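Local coordinates for Endonuclease/exonuclease/phosphatase domain-containing protein (Enterococcus faecalis, PDB 3L1W) that probably acts as a metal-dependent nuclease or phosphatase of the DNase I-like superfamily, perhaps with 3'-5' RNA exonuclease activity, although its substrate is not established, at residues A4-R9 / H242-A247; C39-V44 / G73-Y78; N130-H135 / M164-A169. All blocks are in the same frame, centred on the assembly; numbering follows the deposited sequence.

Contact 1. Residues A4-R9 / H242-A247; sequences ATYNVR and HFPLEA
Buried antiparallel pairing of strand 2-7 with strand 245-251 joins the two chain ends mid-sheet. Thr5 and Leu245 form a hydrogen-bonded pair: Thr5 N reaches Leu245 O at 2.8 Å, and Leu245 N returns a bond to Thr5 O at 3.0 Å. Beyond them flat groups take over. Pro244 CG makes a CH-pi contact over the centre of the Tyr6 ring, 3.5 Å from its centroid, while Val8 CG1 covers the opposite face. A water joins Tyr6 OH to His242 O, and another links Asn7 N with Phe243 O. This is one of the two sheets of the DNase I-like sandwich, whose strand ends carry the catalytic cleft in relatives; Asn7 and His242 stand at such an end. With CG anti to the backbone N (chi1 179°), Asn7 sets CB over the centre of the His242 ring, 3.5 Å from the centroid, and the amide beyond it spreads over the NE2 side, the planes 11° apart. Asn7 ND2 lies 3.3 Å from His242 NE2, too poorly angled to bond. Instead Asn7 ND2 turns to Asp166 and Glu43, and Asn7 OD1 to Arg9 N in an Asx turn; His242 ND1 is hydrogen-bonded to Asp215.

Contact 2. Residues C39-V44 / G73-Y78; sequences CCIQEV and GLAILY
Ile41 and Leu77 meet at an angle on one face of an antiparallel strand pair, Ile41 CG1 standing 3.9 Å from Leu77 CD1. Both side chains leave the backbone with the next carbon anti to the carbonyl carbon (chi1 -65° for Ile41 and -57° for Leu77), which lets the Ile41 CG1 branch lean against the leucine fork. Beside them Ala75 CB lies 4.0 Å from Ile41 CB, and Val44 CG2 extends the same apolar face, lying 3.4 Å from Gly73 O. Cys39 also belongs to this face, its CB facing that of Leu77 across the strands. Strands 38-44 and 73-78 are neighbours in the seven-stranded sheet of the DNase I-like fold, and paired bonds join Cys39 with Leu77 and Ile41 with Ala75. At the Val44 end the regular pairing is broken by a G1 beta bulge, in which Glu43 and Val44 together face Gly73. Val44 N still bonds to Gly73 O at 3.1 Å, but comes from above the carbonyl plane, and Gly73 N reaches Val44 O at 2.8 Å with an N-H...O angle of 138°, its donor still further above the carbonyl plane. On the other face the contacts are sparser. Leu74 slants across Gln42, Leu74 CD2 touching Gln42 CG at 4.0 Å, and Cys40 SG meets Ile76 CG1 at 4.2 Å. The Gln42 chain bends at chi2, and its NE2 bonds to Asn130 and Thr5. Glu43, pointing away from strand 73-78, sends its carboxylate oxygen OE1 to Val10 N.

Contact 3. Residues N130-H135 / M164-A169; sequences NVHLDH and MGDFNA
Asn168 ND2 is gripped twice: it donates to Leu133 O at 2.7 Å, that oxygen lying in the amide plane, and to a water 3.0 Å from ND2. The same water makes a weak bond to His132 NE2. Upstream the two segments run parallel, with Val131 N bonded to Met164 O, Val131 O accepting from Asp166 N, and Leu133 N closing on Asp166 O at 3.0 Å. Met164 is a selenomethionine, and the chain turns a corner at Gly165. Beyond it Val131 CG1 makes a CH-pi contact over the Phe167 ring, displaced toward its rim and 4.1 Å from the centroid. Asp166 and Asn168 match the Asp-X-Asn signature of the DNase I-like family, whose acid and amide belong to the active site in relatives. Asp166 holds CG anti to the backbone N (chi1 -179°), which places the carboxylate alongside the His132 ring, planes 23° apart; His132 NE2 comes to 3.5 Å from Asp166 OD2, a contact rather than a bond. Asp166 OD1 accepts from Asn168 N at 2.9 Å in an Asx turn. With that oxygen tied to its own loop and OD2 to Asn7, the carboxylate is fixed in rotation, consistent with a preorganised polar site.

All three contacts are largely buried, and only contact 3 includes an exposed residue, His135. Contacts 1 and 2 belong to the same sheet, where strands 2-7 and 38-44 are neighbours, whereas contact 3 extends from strand 126-132 of the other sheet into the loop after strand 161-164. Contact 2 is the most apolar, its bulge apart; contact 1 changes from strand pairing to stacked flat groups, and contact 3 relies more on side-chain polar bonds. Asn130 ties the sheets together through hydrogen bonds with Ile41 and Gln42, and Asn7 reaches Asp166 in the loop. Around these links gather Asn7, Glu43, His132, Asp166, Asn168 and His242, a cluster consistent with the active site seen in DNase I-like relatives.

Contact 1. Residues A4-R9 / H242-A247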
ATOM      1  N   ALA A   4      -2.253 -12.487  -1.658  1.00 12.93           N
ATOM      2  CA  ALA A   4      -1.080 -12.024  -2.402  1.00 11.90           C
ATOM      3  C   ALA A   4      -0.133 -13.171  -2.703  1.00 15.37           C
ATOM      4  O   ALA A   4      -0.208 -14.238  -2.091  1.00 15.47           O
ATOM      5  CB  ALA A   4      -0.344 -10.954  -1.603  1.00 14.30           C
ATOM      6  N   THR A   5       0.759 -12.936  -3.654  1.00 14.37           N
ATOM      7  CA  THR A   5       1.865 -13.844  -3.901  1.00 15.21           C
ATOM      8  C   THR A   5       3.138 -12.998  -3.976  1.00 17.18           C
ATOM      9  O   THR A   5       3.123 -11.874  -4.473  1.00 14.73           O
ATOM     10  CB  THR A   5       1.648 -14.696  -5.175  1.00 12.90           C
ATOM     11  OG1 THR A   5       2.795 -15.526  -5.408  1.00 14.13           O
ATOM     12  CG2 THR A   5       1.408 -13.812  -6.402  1.00 16.74           C
ATOM     13  N   TYR A   6       4.239 -13.532  -3.461  1.00 12.09           N
ATOM     14  CA  TYR A   6       5.473 -12.752  -3.386  1.00 11.97           C
ATOM     15  C   TYR A   6       6.661 -13.697  -3.453  1.00 13.58           C
ATOM     16  O   TYR A   6       6.865 -14.528  -2.553  1.00 13.78           O
ATOM     17  CB  TYR A   6       5.482 -11.971  -2.067  1.00 13.05           C
ATOM     18  CG  TYR A   6       6.521 -10.872  -1.916  1.00 12.77           C
ATOM     19  CD1 TYR A   6       7.198 -10.342  -3.016  1.00 13.66           C
ATOM     20  CD2 TYR A   6       6.802 -10.342  -0.656  1.00 14.69           C
ATOM     21  CE1 TYR A   6       8.125  -9.316  -2.857  1.00 14.34           C
ATOM     22  CE2 TYR A   6       7.719  -9.324  -0.492  1.00 13.83           C
ATOM     23  CZ  TYR A   6       8.382  -8.815  -1.587  1.00 13.69           C
ATOM     24  OH  TYR A   6       9.305  -7.801  -1.389  1.00 15.31           O
ATOM     25  N   ASN A   7       7.420 -13.596  -4.538  1.00 13.12           N
ATOM     26  CA  ASN A   7       8.683 -14.293  -4.650  1.00 12.29           C
ATOM     27  C   ASN A   7       9.711 -13.401  -3.978  1.00 15.64           C
ATOM     28  O   ASN A   7       9.999 -12.301  -4.474  1.00 15.23           O
ATOM     29  CB  ASN A   7       9.024 -14.523  -6.129  1.00 15.66           C
ATOM     30  CG  ASN A   7      10.349 -15.240  -6.323  1.00 14.99           C
ATOM     31  OD1 ASN A   7      11.302 -15.025  -5.582  1.00 14.76           O
ATOM     32  ND2 ASN A   7      10.415 -16.095  -7.335  1.00 16.08           N
ATOM     33  N   VAL A   8      10.246 -13.869  -2.844  1.00 14.33           N
ATOM     34  CA  VAL A   8      11.065 -13.008  -1.992  1.00 14.66           C
ATOM     35  C   VAL A   8      12.553 -13.075  -2.269  1.00 15.79           C
ATOM     36  O   VAL A   8      13.332 -12.434  -1.555  1.00 17.04           O
ATOM     37  CB  VAL A   8      10.795 -13.251  -0.481  1.00 14.57           C
ATOM     38  CG1 VAL A   8       9.330 -12.959  -0.150  1.00 14.63           C
ATOM     39  CG2 VAL A   8      11.205 -14.672  -0.066  1.00 15.74           C
ATOM     40  N   ARG A   9      12.928 -13.824  -3.316  1.00 14.53           N
ATOM     41  CA  ARG A   9      14.326 -14.028  -3.740  1.00 16.91           C
ATOM     42  C   ARG A   9      15.141 -14.903  -2.784  1.00 20.09           C
ATOM     43  O   ARG A   9      15.363 -14.558  -1.615  1.00 17.38           O
ATOM     44  CB  ARG A   9      15.031 -12.690  -4.022  1.00 15.20           C
ATOM     45  CG  ARG A   9      16.540 -12.800  -4.290  1.00 16.24           C
ATOM     46  CD  ARG A   9      16.878 -13.480  -5.612  1.00 16.43           C
ATOM     47  NE  ARG A   9      18.300 -13.280  -5.917  1.00 19.35           N
ATOM     48  CZ  ARG A   9      18.924 -13.774  -6.979  1.00 22.64           C
ATOM     49  NH1 ARG A   9      18.260 -14.510  -7.858  1.00 26.51           N
ATOM     50  NH2 ARG A   9      20.223 -13.524  -7.162  1.00 22.28           N
ATOM     51  N   HIS A 242      11.271  -9.312  -7.287  1.00 14.78           N
ATOM     52  CA  HIS A 242       9.882  -9.260  -7.746  1.00 15.79           C
ATOM     53  C   HIS A 242       9.108  -8.250  -6.913  1.00 15.29           C
ATOM     54  O   HIS A 242       9.417  -8.048  -5.738  1.00 15.89           O
ATOM     55  CB  HIS A 242       9.181 -10.601  -7.521  1.00 14.52           C
ATOM     56  CG  HIS A 242       9.754 -11.741  -8.297  1.00 15.30           C
ATOM     57  ND1 HIS A 242       9.002 -12.489  -9.182  1.00 17.44           N
ATOM     58  CD2 HIS A 242      10.983 -12.305  -8.274  1.00 16.53           C
ATOM     59  CE1 HIS A 242       9.759 -13.440  -9.699  1.00 15.05           C
ATOM     60  NE2 HIS A 242      10.961 -13.359  -9.155  1.00 18.46           N
ATOM     61  N   PHE A 243       8.072  -7.662  -7.495  1.00 15.42           N
ATOM     62  CA  PHE A 243       7.059  -6.968  -6.692  1.00 13.98           C
ATOM     63  C   PHE A 243       6.066  -8.004  -6.181  1.00 15.04           C
ATOM     64  O   PHE A 243       5.748  -8.957  -6.890  1.00 17.44           O
ATOM     65  CB  PHE A 243       6.263  -5.979  -7.550  1.00 14.93           C
ATOM     66  CG  PHE A 243       7.084  -4.871  -8.135  1.00 17.33           C
ATOM     67  CD1 PHE A 243       8.025  -4.214  -7.360  1.00 16.48           C
ATOM     68  CD2 PHE A 243       6.888  -4.459  -9.452  1.00 19.21           C
ATOM     69  CE1 PHE A 243       8.778  -3.167  -7.893  1.00 17.96           C
ATOM     70  CE2 PHE A 243       7.629  -3.409  -9.989  1.00 17.90           C
ATOM     71  CZ  PHE A 243       8.577  -2.766  -9.212  1.00 18.97           C
ATOM     72  N   PRO A 244       5.543  -7.810  -4.958  1.00 15.24           N
ATOM     73  CA  PRO A 244       4.363  -8.593  -4.582  1.00 13.85           C
ATOM     74  C   PRO A 244       3.207  -8.293  -5.531  1.00 14.97           C
ATOM     75  O   PRO A 244       3.078  -7.174  -6.069  1.00 14.32           O
ATOM     76  CB  PRO A 244       4.008  -8.064  -3.176  1.00 13.52           C
ATOM     77  CG  PRO A 244       5.251  -7.356  -2.694  1.00 14.47           C
ATOM     78  CD  PRO A 244       5.930  -6.837  -3.927  1.00 15.67           C
ATOM     79  N   LEU A 245       2.350  -9.288  -5.711  1.00 14.16           N
ATOM     80  CA  LEU A 245       1.153  -9.148  -6.520  1.00 13.39           C
ATOM     81  C   LEU A 245       0.005  -9.474  -5.592  1.00 19.90           C
ATOM     82  O   LEU A 245       0.012 -10.525  -4.947  1.00 16.97           O
ATOM     83  CB  LEU A 245       1.189 -10.155  -7.680  1.00 14.60           C
ATOM     84  CG  LEU A 245      -0.025 -10.288  -8.593  1.00 18.07           C
ATOM     85  CD1 LEU A 245      -0.364  -8.949  -9.239  1.00 24.38           C
ATOM     86  CD2 LEU A 245       0.259 -11.360  -9.670  1.00 17.13           C
ATOM     87  N   GLU A 246      -0.964  -8.577  -5.498  1.00 15.37           N
ATOM     88  CA  GLU A 246      -2.110  -8.829  -4.641  1.00 13.94           C
ATOM     89  C   GLU A 246      -3.446  -8.783  -5.380  1.00 15.54           C
ATOM     90  O   GLU A 246      -3.548  -8.238  -6.483  1.00 17.05           O
ATOM     91  CB  GLU A 246      -2.108  -7.880  -3.440  1.00 20.12           C
ATOM     92  CG  GLU A 246      -2.432  -6.439  -3.772  1.00 22.44           C
ATOM     93  CD  GLU A 246      -2.829  -5.637  -2.532  1.00 23.21           C
ATOM     94  OE1 GLU A 246      -2.173  -5.771  -1.475  1.00 16.38           O
ATOM     95  OE2 GLU A 246      -3.809  -4.873  -2.613  1.00 25.02           O
ATOM     96  N   ALA A 247      -4.452  -9.419  -4.793  1.00 15.27           N
ATOM     97  CA  ALA A 247      -5.810  -9.358  -5.319  1.00 14.68           C
ATOM     98  C   ALA A 247      -6.795  -9.225  -4.172  1.00 16.01           C
ATOM     99  O   ALA A 247      -6.548  -9.695  -3.063  1.00 17.72           O
ATOM    100  CB  ALA A 247      -6.133 -10.605  -6.144  1.00 17.26           C
TER
HETATM  101  O   HOH W   1       9.788  -6.244  -3.617  1.00 16.87           O
HETATM  102  O   HOH W   2       6.202 -11.812  -6.487  1.00 16.51           O

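Contact 2. Residues C39-V44 / G73-Y78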
ATOM      1  N   CYS A  39      -0.732 -15.124   2.002  1.00 13.04           N
ATOM      2  CA  CYS A  39       0.263 -14.784   0.993  1.00 14.77           C
ATOM      3  C   CYS A  39       1.029 -16.038   0.617  1.00 15.61           C
ATOM      4  O   CYS A  39       1.584 -16.712   1.486  1.00 16.93           O
ATOM      5  CB  CYS A  39       1.242 -13.729   1.540  1.00 15.78           C
ATOM      6  SG  CYS A  39       2.392 -13.046   0.284  1.00 19.58           S
ATOM      7  N   CYS A  40       1.074 -16.353  -0.676  1.00 14.09           N
ATOM      8  CA  CYS A  40       1.970 -17.404  -1.150  1.00 14.22           C
ATOM      9  C   CYS A  40       3.364 -16.814  -1.305  1.00 16.23           C
ATOM     10  O   CYS A  40       3.527 -15.722  -1.847  1.00 15.02           O
ATOM     11  CB  CYS A  40       1.487 -17.967  -2.489  1.00 14.43           C
ATOM     12  SG  CYS A  40       0.021 -19.024  -2.332  1.00 16.98           S
ATOM     13  N   ILE A  41       4.365 -17.541  -0.817  1.00 13.72           N
ATOM     14  CA  ILE A  41       5.746 -17.096  -0.850  1.00 12.36           C
ATOM     15  C   ILE A  41       6.564 -18.088  -1.652  1.00 13.32           C
ATOM     16  O   ILE A  41       6.428 -19.297  -1.458  1.00 14.25           O
ATOM     17  CB  ILE A  41       6.331 -17.065   0.579  1.00 13.04           C
ATOM     18  CG1 ILE A  41       5.617 -16.014   1.437  1.00 13.16           C
ATOM     19  CG2 ILE A  41       7.843 -16.763   0.556  1.00 13.56           C
ATOM     20  CD1 ILE A  41       5.864 -14.577   0.963  1.00 16.77           C
ATOM     21  N   GLN A  42       7.413 -17.592  -2.554  1.00 13.91           N
ATOM     22  CA  GLN A  42       8.378 -18.452  -3.238  1.00 16.75           C
ATOM     23  C   GLN A  42       9.816 -18.096  -2.864  1.00 16.09           C
ATOM     24  O   GLN A  42      10.102 -16.961  -2.473  1.00 15.15           O
ATOM     25  CB  GLN A  42       8.227 -18.387  -4.764  1.00 13.70           C
ATOM     26  CG  GLN A  42       6.833 -18.717  -5.283  1.00 14.75           C
ATOM     27  CD  GLN A  42       5.895 -17.535  -5.127  1.00 14.79           C
ATOM     28  OE1 GLN A  42       6.286 -16.390  -5.360  1.00 13.68           O
ATOM     29  NE2 GLN A  42       4.654 -17.803  -4.741  1.00 13.43           N
ATOM     30  N   GLU A  43      10.699 -19.083  -3.001  1.00 16.45           N
ATOM     31  CA  GLU A  43      12.157 -18.935  -2.859  1.00 17.56           C
ATOM     32  C   GLU A  43      12.620 -18.677  -1.429  1.00 15.97           C
ATOM     33  O   GLU A  43      13.274 -17.678  -1.149  1.00 16.42           O
ATOM     34  CB  GLU A  43      12.708 -17.868  -3.811  1.00 16.76           C
ATOM     35  CG  GLU A  43      12.495 -18.211  -5.283  1.00 16.04           C
ATOM     36  CD  GLU A  43      13.411 -17.448  -6.228  1.00 18.56           C
ATOM     37  OE1 GLU A  43      14.464 -16.960  -5.785  1.00 18.07           O
ATOM     38  OE2 GLU A  43      13.089 -17.361  -7.437  1.00 17.15           O
ATOM     39  N   VAL A  44      12.275 -19.584  -0.524  1.00 17.53           N
ATOM     40  CA  VAL A  44      12.722 -19.463   0.856  1.00 17.52           C
ATOM     41  C   VAL A  44      13.475 -20.709   1.319  1.00 17.43           C
ATOM     42  O   VAL A  44      12.912 -21.805   1.405  1.00 19.17           O
ATOM     43  CB  VAL A  44      11.551 -19.137   1.815  1.00 16.68           C
ATOM     44  CG1 VAL A  44      11.110 -17.693   1.610  1.00 15.06           C
ATOM     45  CG2 VAL A  44      10.369 -20.103   1.609  1.00 17.84           C
ATOM     46  N   GLY A  73      12.459 -23.696  -0.600  1.00 18.65           N
ATOM     47  CA  GLY A  73      11.077 -24.102  -0.444  1.00 23.13           C
ATOM     48  C   GLY A  73      10.046 -23.032  -0.743  1.00 21.75           C
ATOM     49  O   GLY A  73      10.351 -21.950  -1.247  1.00 18.23           O
ATOM     50  N   LEU A  74       8.805 -23.376  -0.429  1.00 16.14           N
ATOM     51  CA  LEU A  74       7.660 -22.502  -0.615  1.00 14.14           C
ATOM     52  C   LEU A  74       6.990 -22.331   0.733  1.00 16.34           C
ATOM     53  O   LEU A  74       7.159 -23.160   1.631  1.00 16.13           O
ATOM     54  CB  LEU A  74       6.659 -23.135  -1.573  1.00 15.38           C
ATOM     55  CG  LEU A  74       7.155 -23.520  -2.960  1.00 16.09           C
ATOM     56  CD1 LEU A  74       6.038 -24.177  -3.767  1.00 17.11           C
ATOM     57  CD2 LEU A  74       7.714 -22.290  -3.692  1.00 17.38           C
ATOM     58  N   ALA A  75       6.226 -21.254   0.884  1.00 14.46           N
ATOM     59  CA  ALA A  75       5.445 -21.075   2.097  1.00 15.05           C
ATOM     60  C   ALA A  75       4.094 -20.504   1.748  1.00 15.32           C
ATOM     61  O   ALA A  75       3.921 -19.841   0.715  1.00 14.90           O
ATOM     62  CB  ALA A  75       6.177 -20.142   3.089  1.00 15.40           C
ATOM     63  N   ILE A  76       3.122 -20.780   2.603  1.00 15.11           N
ATOM     64  CA  ILE A  76       1.876 -20.038   2.571  1.00 12.77           C
ATOM     65  C   ILE A  76       1.717 -19.413   3.940  1.00 14.95           C
ATOM     66  O   ILE A  76       1.656 -20.117   4.944  1.00 16.21           O
ATOM     67  CB  ILE A  76       0.666 -20.939   2.257  1.00 13.55           C
ATOM     68  CG1 ILE A  76       0.839 -21.590   0.886  1.00 15.18           C
ATOM     69  CG2 ILE A  76      -0.627 -20.098   2.283  1.00 15.04           C
ATOM     70  CD1 ILE A  76      -0.228 -22.626   0.559  1.00 21.57           C
ATOM     71  N   LEU A  77       1.728 -18.083   3.975  1.00 14.32           N
ATOM     72  CA  LEU A  77       1.519 -17.357   5.216  1.00 11.66           C
ATOM     73  C   LEU A  77       0.037 -17.060   5.306  1.00 13.70           C
ATOM     74  O   LEU A  77      -0.586 -16.687   4.312  1.00 15.65           O
ATOM     75  CB  LEU A  77       2.299 -16.035   5.196  1.00 16.35           C
ATOM     76  CG  LEU A  77       3.805 -16.129   4.963  1.00 17.91           C
ATOM     77  CD1 LEU A  77       4.443 -14.742   4.983  1.00 18.78           C
ATOM     78  CD2 LEU A  77       4.449 -17.034   6.010  1.00 19.15           C
ATOM     79  N   TYR A  78      -0.538 -17.217   6.488  1.00 14.73           N
ATOM     80  CA  TYR A  78      -1.950 -16.882   6.656  1.00 14.97           C
ATOM     81  C   TYR A  78      -2.255 -16.387   8.056  1.00 13.61           C
ATOM     82  O   TYR A  78      -1.546 -16.697   9.019  1.00 15.74           O
ATOM     83  CB  TYR A  78      -2.859 -18.062   6.265  1.00 14.46           C
ATOM     84  CG  TYR A  78      -2.685 -19.306   7.107  1.00 16.23           C
ATOM     85  CD1 TYR A  78      -3.578 -19.607   8.128  1.00 19.65           C
ATOM     86  CD2 TYR A  78      -1.632 -20.174   6.878  1.00 17.98           C
ATOM     87  CE1 TYR A  78      -3.426 -20.759   8.893  1.00 20.98           C
ATOM     88  CE2 TYR A  78      -1.474 -21.330   7.644  1.00 20.86           C
ATOM     89  CZ  TYR A  78      -2.373 -21.603   8.645  1.00 21.82           C
ATOM     90  OH  TYR A  78      -2.211 -22.742   9.401  1.00 24.11           O
TER

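Contact 3. Residues N130-H135 / M164-A169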
ATOM      1  N   ASN A 130       0.258 -22.880  -4.336  1.00 13.63           N
ATOM      2  CA  ASN A 130       1.443 -22.032  -4.466  1.00 13.54           C
ATOM      3  C   ASN A 130       2.302 -22.565  -5.605  1.00 15.43           C
ATOM      4  O   ASN A 130       2.830 -23.674  -5.521  1.00 16.10           O
ATOM      5  CB  ASN A 130       2.232 -22.042  -3.155  1.00 14.72           C
ATOM      6  CG  ASN A 130       3.364 -21.027  -3.140  1.00 16.81           C
ATOM      7  OD1 ASN A 130       3.827 -20.586  -4.188  1.00 16.94           O
ATOM      8  ND2 ASN A 130       3.820 -20.668  -1.944  1.00 17.59           N
ATOM      9  N   VAL A 131       2.417 -21.765  -6.664  1.00 15.58           N
ATOM     10  CA  VAL A 131       3.111 -22.129  -7.892  1.00 17.37           C
ATOM     11  C   VAL A 131       4.543 -21.579  -7.961  1.00 14.01           C
ATOM     12  O   VAL A 131       4.757 -20.391  -7.753  1.00 15.30           O
ATOM     13  CB  VAL A 131       2.343 -21.531  -9.101  1.00 14.82           C
ATOM     14  CG1 VAL A 131       3.099 -21.770 -10.394  1.00 18.10           C
ATOM     15  CG2 VAL A 131       0.923 -22.126  -9.177  1.00 19.27           C
ATOM     16  N   HIS A 132       5.517 -22.433  -8.272  1.00 15.02           N
ATOM     17  CA  HIS A 132       6.808 -21.931  -8.739  1.00 14.69           C
ATOM     18  C   HIS A 132       7.358 -22.860  -9.800  1.00 17.78           C
ATOM     19  O   HIS A 132       7.943 -23.897  -9.489  1.00 17.79           O
ATOM     20  CB  HIS A 132       7.823 -21.769  -7.604  1.00 15.72           C
ATOM     21  CG  HIS A 132       9.032 -20.982  -8.004  1.00 19.36           C
ATOM     22  ND1 HIS A 132      10.142 -20.844  -7.196  1.00 20.64           N
ATOM     23  CD2 HIS A 132       9.299 -20.279  -9.132  1.00 23.68           C
ATOM     24  CE1 HIS A 132      11.044 -20.102  -7.814  1.00 20.35           C
ATOM     25  NE2 HIS A 132      10.557 -19.743  -8.990  1.00 21.78           N
ATOM     26  N   LEU A 133       7.165 -22.488 -11.058  1.00 15.65           N
ATOM     27  CA  LEU A 133       7.518 -23.389 -12.155  1.00 16.51           C
ATOM     28  C   LEU A 133       8.973 -23.216 -12.533  1.00 18.91           C
ATOM     29  O   LEU A 133       9.581 -22.205 -12.204  1.00 19.50           O
ATOM     30  CB  LEU A 133       6.618 -23.155 -13.371  1.00 16.19           C
ATOM     31  CG  LEU A 133       5.115 -23.270 -13.103  1.00 16.72           C
ATOM     32  CD1 LEU A 133       4.315 -23.038 -14.369  1.00 16.72           C
ATOM     33  CD2 LEU A 133       4.787 -24.631 -12.501  1.00 17.79           C
ATOM     34  N   ASP A 134       9.515 -24.214 -13.234  1.00 19.81           N
ATOM     35  CA  ASP A 134      10.917 -24.242 -13.619  1.00 20.41           C
ATOM     36  C   ASP A 134      11.265 -23.092 -14.558  1.00 21.19           C
ATOM     37  O   ASP A 134      10.474 -22.729 -15.423  1.00 23.69           O
ATOM     38  CB  ASP A 134      11.216 -25.576 -14.316  1.00 23.49           C
ATOM     39  CG  ASP A 134      12.558 -26.146 -13.936  1.00 38.21           C
ATOM     40  OD1 ASP A 134      12.781 -26.413 -12.739  1.00 45.42           O
ATOM     41  OD2 ASP A 134      13.392 -26.340 -14.836  1.00 48.18           O
ATOM     42  N   HIS A 135      12.446 -22.513 -14.391  1.00 21.46           N
ATOM     43  CA  HIS A 135      12.882 -21.433 -15.272  1.00 21.41           C
ATOM     44  C   HIS A 135      13.534 -21.956 -16.553  1.00 22.57           C
ATOM     45  O   HIS A 135      13.702 -21.221 -17.520  1.00 24.18           O
ATOM     46  CB  HIS A 135      13.859 -20.498 -14.548  1.00 20.79           C
ATOM     47  CG  HIS A 135      15.072 -21.189 -14.001  1.00 36.43           C
ATOM     48  ND1 HIS A 135      16.174 -21.486 -14.775  1.00 43.60           N
ATOM     49  CD2 HIS A 135      15.361 -21.628 -12.753  1.00 39.95           C
ATOM     50  CE1 HIS A 135      17.086 -22.086 -14.030  1.00 44.07           C
ATOM     51  NE2 HIS A 135      16.618 -22.186 -12.799  1.00 44.72           N
HETATM   52  N   MSE A 164      -1.681 -19.463  -7.498  1.00 15.54           N
HETATM   53  CA  MSE A 164      -0.910 -18.232  -7.313  1.00 15.03           C
HETATM   54  C   MSE A 164       0.570 -18.500  -7.283  1.00 15.38           C
HETATM   55  O   MSE A 164       1.025 -19.409  -6.605  1.00 18.37           O
HETATM   56  CB  MSE A 164      -1.267 -17.586  -5.969  1.00 16.19           C
HETATM   57  CG  MSE A 164      -2.727 -17.632  -5.631  1.00 16.30           C
HETATM   58 SE   MSE A 164      -3.066 -16.899  -3.851  0.70 23.05          SE
HETATM   59  CE  MSE A 164      -2.640 -15.069  -4.242  1.00 18.07           C
ATOM     60  N   GLY A 165       1.338 -17.684  -7.983  1.00 14.69           N
ATOM     61  CA  GLY A 165       2.772 -17.763  -7.818  1.00 12.80           C
ATOM     62  C   GLY A 165       3.578 -17.324  -9.018  1.00 14.47           C
ATOM     63  O   GLY A 165       3.116 -16.578  -9.881  1.00 16.62           O
ATOM     64  N   ASP A 166       4.806 -17.811  -9.042  1.00 15.66           N
ATOM     65  CA  ASP A 166       5.772 -17.441 -10.051  1.00 13.84           C
ATOM     66  C   ASP A 166       5.765 -18.501 -11.153  1.00 15.95           C
ATOM     67  O   ASP A 166       6.260 -19.623 -10.965  1.00 15.65           O
ATOM     68  CB  ASP A 166       7.140 -17.325  -9.384  1.00 16.55           C
ATOM     69  CG  ASP A 166       8.230 -16.905 -10.347  1.00 17.53           C
ATOM     70  OD1 ASP A 166       8.010 -16.922 -11.580  1.00 17.10           O
ATOM     71  OD2 ASP A 166       9.325 -16.559  -9.856  1.00 18.55           O
ATOM     72  N   PHE A 167       5.181 -18.155 -12.296  1.00 15.68           N
ATOM     73  CA  PHE A 167       5.055 -19.091 -13.411  1.00 15.24           C
ATOM     74  C   PHE A 167       6.320 -19.128 -14.252  1.00 16.06           C
ATOM     75  O   PHE A 167       6.468 -20.005 -15.104  1.00 17.84           O
ATOM     76  CB  PHE A 167       3.861 -18.727 -14.310  1.00 15.61           C
ATOM     77  CG  PHE A 167       2.526 -19.080 -13.721  1.00 16.39           C
ATOM     78  CD1 PHE A 167       1.623 -19.869 -14.426  1.00 19.94           C
ATOM     79  CD2 PHE A 167       2.168 -18.620 -12.472  1.00 18.19           C
ATOM     80  CE1 PHE A 167       0.386 -20.191 -13.872  1.00 17.41           C
ATOM     81  CE2 PHE A 167       0.938 -18.944 -11.918  1.00 21.40           C
ATOM     82  CZ  PHE A 167       0.057 -19.730 -12.620  1.00 19.06           C
ATOM     83  N   ASN A 168       7.221 -18.166 -14.029  1.00 15.12           N
ATOM     84  CA  ASN A 168       8.413 -18.048 -14.870  1.00 15.32           C
ATOM     85  C   ASN A 168       8.067 -17.987 -16.355  1.00 17.43           C
ATOM     86  O   ASN A 168       8.873 -18.376 -17.199  1.00 18.00           O
ATOM     87  CB  ASN A 168       9.394 -19.208 -14.607  1.00 17.45           C
ATOM     88  CG  ASN A 168      10.461 -18.849 -13.576  1.00 20.41           C
ATOM     89  OD1 ASN A 168      11.040 -17.759 -13.621  1.00 18.31           O
ATOM     90  ND2 ASN A 168      10.742 -19.770 -12.659  1.00 19.86           N
ATOM     91  N   ALA A 169       6.880 -17.473 -16.679  1.00 16.00           N
ATOM     92  CA  ALA A 169       6.416 -17.462 -18.066  1.00 17.28           C
ATOM     93  C   ALA A 169       5.638 -16.196 -18.374  1.00 14.85           C
ATOM     94  O   ALA A 169       4.720 -15.846 -17.640  1.00 17.07           O
ATOM     95  CB  ALA A 169       5.536 -18.682 -18.349  1.00 19.65           C
TER
HETATM   96  O   HOH W   3      13.262 -19.784 -10.959  1.00 31.54           O